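Local coordinates for protein iodotyrosine deiodinase (Thermotoga neapolitana, PDB 6TYK) that catalyses the FMN-dependent reductive dehalogenation of halotyrosines such as 3-iodo-L-tyrosine and 3,5-diiodo-L-tyrosine, working as a homodimer of the nitroreductase family, at residues A[64-67]-A[68-71]; A[26-29]-A[30-34]; A[140-143]-A[144-147]. All blocks are in the same frame, centred on the assembly; numbering follows the deposited sequence.

Contact 1 of 3, residues A[64-67]-A[68-71]; sequences CERS and EKTF. With IYR (3-iodo-tyrosine), chain D.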
# COMPACT_ATOMS: atom_id res chain seq x y z
N CYS A 64 -3.26 1.13 -24.00
CA CYS A 64 -3.75 0.21 -22.99
C CYS A 64 -4.77 -0.76 -23.58
O CYS A 64 -4.70 -1.95 -23.30
CB CYS A 64 -4.34 0.97 -21.80
SG CYS A 64 -3.06 1.77 -20.83
N GLU A 65 -5.69 -0.25 -24.38
CA GLU A 65 -6.72 -1.11 -24.97
C GLU A 65 -6.13 -2.19 -25.86
O GLU A 65 -6.59 -3.34 -25.85
CB GLU A 65 -7.75 -0.28 -25.75
CG GLU A 65 -8.76 0.38 -24.84
CD GLU A 65 -9.78 1.19 -25.58
OE1 GLU A 65 -9.62 1.39 -26.80
OE2 GLU A 65 -10.76 1.64 -24.94
N ARG A 66 -5.11 -1.83 -26.64
CA ARG A 66 -4.46 -2.80 -27.51
C ARG A 66 -3.86 -3.92 -26.66
O ARG A 66 -4.02 -5.11 -26.96
CB ARG A 66 -3.37 -2.12 -28.34
CG ARG A 66 -2.46 -3.09 -29.08
CD ARG A 66 -3.23 -3.88 -30.13
NE ARG A 66 -3.79 -5.12 -29.60
CZ ARG A 66 -4.41 -6.04 -30.34
NH1 ARG A 66 -4.57 -5.85 -31.65
NH2 ARG A 66 -4.89 -7.14 -29.77
N SER A 67 -3.17 -3.53 -25.60
CA SER A 67 -2.55 -4.47 -24.69
C SER A 67 -3.60 -5.34 -24.02
O SER A 67 -3.43 -6.56 -23.90
CB SER A 67 -1.73 -3.70 -23.64
OG SER A 67 -1.07 -4.56 -22.73
N GLU A 68 -4.70 -4.72 -23.59
CA GLU A 68 -5.80 -5.46 -22.96
C GLU A 68 -6.43 -6.43 -23.94
O GLU A 68 -6.78 -7.55 -23.58
CB GLU A 68 -6.87 -4.51 -22.41
CG GLU A 68 -6.42 -3.62 -21.26
CD GLU A 68 -6.12 -4.39 -19.99
OE1 GLU A 68 -6.10 -5.65 -20.01
OE2 GLU A 68 -5.90 -3.72 -18.96
N LYS A 69 -6.60 -6.01 -25.19
CA LYS A 69 -7.25 -6.88 -26.16
C LYS A 69 -6.49 -8.18 -26.32
O LYS A 69 -7.07 -9.26 -26.34
CB LYS A 69 -7.38 -6.17 -27.51
CG LYS A 69 -8.32 -6.87 -28.45
CD LYS A 69 -8.62 -6.00 -29.65
CE LYS A 69 -9.62 -6.66 -30.57
NZ LYS A 69 -9.01 -7.86 -31.20
N THR A 70 -5.17 -8.07 -26.41
CA THR A 70 -4.31 -9.24 -26.54
C THR A 70 -4.39 -10.07 -25.26
O THR A 70 -4.48 -11.30 -25.30
CB THR A 70 -2.86 -8.81 -26.80
OG1 THR A 70 -2.80 -8.08 -28.03
CG2 THR A 70 -1.95 -10.02 -26.88
N PHE A 71 -4.38 -9.39 -24.12
CA PHE A 71 -4.50 -10.04 -22.83
C PHE A 71 -5.80 -10.86 -22.74
O PHE A 71 -5.78 -12.02 -22.35
CB PHE A 71 -4.43 -9.00 -21.71
CG PHE A 71 -4.86 -9.52 -20.36
CD1 PHE A 71 -4.00 -10.25 -19.57
CD2 PHE A 71 -6.13 -9.24 -19.88
CE1 PHE A 71 -4.40 -10.72 -18.33
CE2 PHE A 71 -6.53 -9.70 -18.65
CZ PHE A 71 -5.67 -10.44 -17.87
N IYR D . -6.33 -5.04 -16.47
CA IYR D . -7.43 -5.82 -16.97
CB IYR D . -7.82 -7.06 -16.15
CC IYR D . -8.04 -6.84 -14.70
CD IYR D . -7.03 -7.18 -13.80
CE IYR D . -7.18 -7.03 -12.42
IE IYR D . -5.63 -7.50 -11.21
CF IYR D . -8.39 -6.55 -11.93
OF IYR D . -8.63 -6.38 -10.59
CG IYR D . -9.43 -6.20 -12.81
CH IYR D . -9.26 -6.36 -14.18
C IYR D . -8.69 -4.99 -17.13
O IYR D . -9.75 -5.30 -17.68
OXT IYR D . -8.61 -3.74 -16.61
O HOH W 1 -6.39 -7.90 -32.14
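The guanidinium group of R66 has CD of K69 over one face, 3.9 Å from NH2 of R66. At its edge, in the plane of the group, lie a water molecule and the backbone N of T70, while OG1 of T70 meets it obliquely. NH2 of R66 gives OG1 of T70 a weak hydrogen bond of 2.9 Å, bent to 119° at the hydrogen. The R66 chain reaches this place because CG stands anti to the backbone N (chi1 169°) and bends at chi2 and chi3 fold the group over toward T70, one turn further on. The other flat group, the F71 ring, has CB of the bound 3-iodo-tyrosine near its CE2 at 3.9 Å, again obliquely.

R66 and K69 bring like charges near each other, NH2 to NZ 4.4 Å. The water accepts from NH1 of R66 and from NZ of K69, which probably eases the repulsion, and K69 also forms a salt bridge with E73. All of this rides on two turns of helix 54-74, whose i to i+4 backbone bonds include E68 N to C64 O at 2.8 Å and F71 N to S67 O at 3.0 Å.

The inner side of these turns belongs to the halotyrosine pocket of this nitroreductase-family enzyme. E68 has CG anti to its carbonyl carbon (chi1 -66°), and a bend at chi2 directs the carboxylate at the ligand, whose amino N donates to OE2 at 2.9 Å. Y138 also hydrogen-bonds to OE2, so two partners grip one oxygen. Y72 and K92 of the same chain, together with the backbone N of M41 of the second subunit, also hydrogen-bond to the ligand, and F71 packs against L79 and L83 of helix 77-85.

Contact 2 of 3, residues A[26-29]-A[30-34]; sequences DLIY and SLKVA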
# COMPACT_ATOMS: atom_id res chain seq x y z
N ASP A 26 -8.79 19.33 -5.02
CA ASP A 26 -9.34 18.07 -4.51
C ASP A 26 -8.40 16.91 -4.80
O ASP A 26 -8.17 16.04 -3.96
CB ASP A 26 -10.72 17.80 -5.10
CG ASP A 26 -11.76 18.78 -4.60
OD1 ASP A 26 -11.63 19.25 -3.46
OD2 ASP A 26 -12.71 19.08 -5.36
N LEU A 27 -7.84 16.90 -6.00
CA LEU A 27 -6.86 15.89 -6.35
C LEU A 27 -5.58 16.08 -5.54
O LEU A 27 -5.03 15.14 -4.97
CB LEU A 27 -6.55 15.95 -7.84
CG LEU A 27 -5.49 14.98 -8.34
CD1 LEU A 27 -5.83 13.55 -7.97
CD2 LEU A 27 -5.31 15.13 -9.85
N ILE A 28 -5.10 17.32 -5.50
CA ILE A 28 -3.89 17.64 -4.75
C ILE A 28 -4.01 17.27 -3.27
O ILE A 28 -3.05 16.79 -2.68
CB ILE A 28 -3.48 19.12 -4.89
CG1 ILE A 28 -3.14 19.44 -6.35
CG2 ILE A 28 -2.31 19.45 -3.97
CD1 ILE A 28 -1.98 18.63 -6.89
N TYR A 29 -5.19 17.48 -2.68
CA TYR A 29 -5.45 17.06 -1.31
C TYR A 29 -5.08 15.59 -1.11
O TYR A 29 -4.44 15.22 -0.14
CB TYR A 29 -6.92 17.26 -0.95
CG TYR A 29 -7.32 16.59 0.35
CD1 TYR A 29 -7.07 17.19 1.57
CD2 TYR A 29 -7.95 15.34 0.35
CE1 TYR A 29 -7.43 16.58 2.76
CE2 TYR A 29 -8.30 14.73 1.53
CZ TYR A 29 -8.04 15.35 2.73
OH TYR A 29 -8.39 14.75 3.91
N SER A 30 -5.50 14.75 -2.04
CA SER A 30 -5.27 13.31 -1.92
C SER A 30 -3.78 13.00 -1.99
O SER A 30 -3.30 12.09 -1.30
CB SER A 30 -6.06 12.51 -2.98
OG SER A 30 -5.42 12.47 -4.26
N LEU A 31 -3.05 13.75 -2.80
CA LEU A 31 -1.61 13.55 -2.90
C LEU A 31 -0.94 13.98 -1.61
O LEU A 31 0.01 13.36 -1.15
CB LEU A 31 -1.03 14.33 -4.07
CG LEU A 31 -1.67 14.02 -5.42
CD1 LEU A 31 -0.88 14.70 -6.50
CD2 LEU A 31 -1.75 12.51 -5.69
N LYS A 32 -1.45 15.05 -1.01
CA LYS A 32 -0.89 15.56 0.25
C LYS A 32 -1.10 14.55 1.38
O LYS A 32 -0.22 14.33 2.20
CB LYS A 32 -1.53 16.90 0.59
CG LYS A 32 -1.01 18.02 -0.29
CD LYS A 32 -1.72 19.32 0.02
CE LYS A 32 -1.17 20.46 -0.81
NZ LYS A 32 -1.89 21.73 -0.51
N VAL A 33 -2.26 13.92 1.40
CA VAL A 33 -2.51 12.87 2.37
C VAL A 33 -1.56 11.70 2.14
O VAL A 33 -0.90 11.22 3.06
CB VAL A 33 -3.96 12.39 2.32
CG1 VAL A 33 -4.14 11.22 3.26
CG2 VAL A 33 -4.91 13.53 2.68
N ALA A 34 -1.47 11.25 0.89
CA ALA A 34 -0.61 10.12 0.56
C ALA A 34 0.84 10.42 0.94
O ALA A 34 1.57 9.54 1.39
CB ALA A 34 -0.70 9.82 -0.92
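L27 and L31 are joined by a regular i to i+4 backbone bond, N of L31 donating to O of L27 at 3.2 Å. The helical bonding continues with K32 N to I28 O at 2.9 Å and V33 N to Y29 O at 3.0 Å, and N of S30 adds a weak bond to O of L27. In one of the two modelled conformers of S30 the hydroxyl also turns back on the helix: OG of S30 donates to O of L27 at 2.8 Å, in the carbonyl plane and on a lone pair. With chi1 at 82° in that conformer, OG sits between the backbone N and the carbonyl carbon, which lets it reach the carbonyl one turn earlier.

Aromatic contact is made by Y29 and V33. CG2 of V33 lies over one face of the Y29 ring, 3.9 Å from its centroid and offset toward the rim, a CH-pi contact.

I28 makes the apolar contact, its CD1 touching CD1 of L31 at 4.1 Å. Separately, the methylene chain of K32, extended beyond CG, lies against CG2 of I28, 3.5 Å away at CE of K32.

Helix 24-35 lies among several neighbours. V33 packs on helix 113-130, which S30 also meets in the conformer described, and K131 makes a cation-pi contact with Y29. I28 and L31 touch V181 of the second subunit, placing the helix at the dimer interface, while L27 and L31 lie against strands 46-51 and 100-107.

Contact 3 of 3, residues A[140-143]-A[144-147]; sequences PPDF and REVE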
# COMPACT_ATOMS: atom_id res chain seq x y z
N PRO A 140 -2.55 -1.96 -16.62
CA PRO A 140 -2.56 -2.59 -17.94
C PRO A 140 -1.47 -3.64 -18.04
O PRO A 140 -0.56 -3.66 -17.22
CB PRO A 140 -2.25 -1.42 -18.88
CG PRO A 140 -1.44 -0.47 -18.04
CD PRO A 140 -2.04 -0.58 -16.65
N PRO A 141 -1.56 -4.53 -19.04
CA PRO A 141 -0.59 -5.62 -19.17
C PRO A 141 0.84 -5.14 -19.40
O PRO A 141 1.77 -5.77 -18.89
CB PRO A 141 -1.10 -6.40 -20.38
CG PRO A 141 -2.55 -6.07 -20.48
CD PRO A 141 -2.64 -4.63 -20.04
N ASP A 142 1.02 -4.05 -20.14
CA ASP A 142 2.36 -3.53 -20.36
C ASP A 142 2.48 -2.04 -20.04
O ASP A 142 1.96 -1.18 -20.75
CB ASP A 142 2.86 -3.79 -21.78
CG ASP A 142 4.35 -3.49 -21.94
OD1 ASP A 142 5.11 -3.74 -20.99
OD2 ASP A 142 4.75 -2.98 -23.01
N PHE A 143 3.19 -1.76 -18.96
CA PHE A 143 3.42 -0.39 -18.54
C PHE A 143 4.46 0.32 -19.39
O PHE A 143 4.50 1.55 -19.42
CB PHE A 143 3.88 -0.36 -17.09
CG PHE A 143 2.79 -0.58 -16.09
CD1 PHE A 143 2.03 0.48 -15.63
CD2 PHE A 143 2.52 -1.85 -15.60
CE1 PHE A 143 1.02 0.28 -14.70
CE2 PHE A 143 1.52 -2.05 -14.68
CZ PHE A 143 0.77 -0.97 -14.22
N ARG A 144 5.32 -0.44 -20.06
CA ARG A 144 6.46 0.17 -20.75
C ARG A 144 6.03 1.13 -21.86
O ARG A 144 6.64 2.19 -22.04
CB ARG A 144 7.43 -0.89 -21.29
CG ARG A 144 8.16 -1.63 -20.18
CD ARG A 144 9.07 -2.73 -20.71
NE ARG A 144 9.73 -3.43 -19.61
CZ ARG A 144 10.62 -4.41 -19.77
NH1 ARG A 144 10.96 -4.80 -20.99
NH2 ARG A 144 11.16 -4.99 -18.71
N GLU A 145 4.98 0.77 -22.58
CA GLU A 145 4.49 1.62 -23.66
C GLU A 145 3.88 2.91 -23.13
O GLU A 145 4.06 3.97 -23.72
CB GLU A 145 3.50 0.85 -24.55
CG GLU A 145 4.15 -0.31 -25.29
CD GLU A 145 3.15 -1.24 -25.96
OE1 GLU A 145 2.02 -1.37 -25.44
OE2 GLU A 145 3.49 -1.83 -27.01
N VAL A 146 3.18 2.83 -22.01
CA VAL A 146 2.60 4.01 -21.40
C VAL A 146 3.71 4.90 -20.86
O VAL A 146 3.68 6.12 -21.01
CB VAL A 146 1.58 3.65 -20.31
CG1 VAL A 146 1.08 4.91 -19.62
CG2 VAL A 146 0.42 2.87 -20.91
N GLU A 147 4.72 4.27 -20.24
CA GLU A 147 5.87 5.01 -19.73
C GLU A 147 6.52 5.85 -20.82
O GLU A 147 6.89 7.00 -20.59
CB GLU A 147 6.90 4.07 -19.13
CG GLU A 147 6.54 3.55 -17.75
CD GLU A 147 7.64 2.68 -17.17
OE1 GLU A 147 8.59 2.36 -17.90
OE2 GLU A 147 7.56 2.32 -15.99
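F143 and E147 are linked by a hydrogen bond in the first turn of helix 143-149: O of F143 accepts from N of E147 at 2.8 Å, with an N-H...O angle of 164°, in the i to i+4 pattern. The same oxygen has CG of E147 3.3 Å away, while the E147 carboxylate reaches on to the backbone N of L158. The F143 ring has CG of P140 over one face, 4.2 Å above its plane and offset toward the rim.

D142 is the N-cap of the helix. Its CG is anti to the backbone N (chi1 -169°), which swings the carboxylate forward over the first turn, and OD1 accepts a weak capping bond from N of R144 at 3.4 Å. OD1 also lies 3.7 Å from CB of R144. The other oxygen, OD2, comes 3.6 Å from CG of E145, whose carboxylate is turned about 57° against that of D142. These are like charges, OD2 of D142 being 4.0 Å from OE1 of E145, which probably works against the approach. An alanine here would remove the capping carboxylate and is likely to leave N of R144 without its acceptor at the start of the helix.

Around the turn, the F143 side chain packs on L158 of strand 156-165 and on Y112 of the second subunit.

In the fold
Read from the N terminus, the three contacts follow one another in series, none nesting in or crossing another, and since each joins adjacent segments none closes a long loop. Contact 2 comes first, in helix 24-35, and lies across the chain's centre from the other two, its nearest atoms about 17 Å from contact 1 and 15 Å from contact 3. Contact 1 follows on helix 54-74, and contact 3 where the chain after strand 134-135 enters helix 143-149. These last two touch directly: P141 packs on S67 and E68, and V146 on C64, so the loop and helix start 140-147 lie against helix 54-74 beside the iodotyrosine pocket.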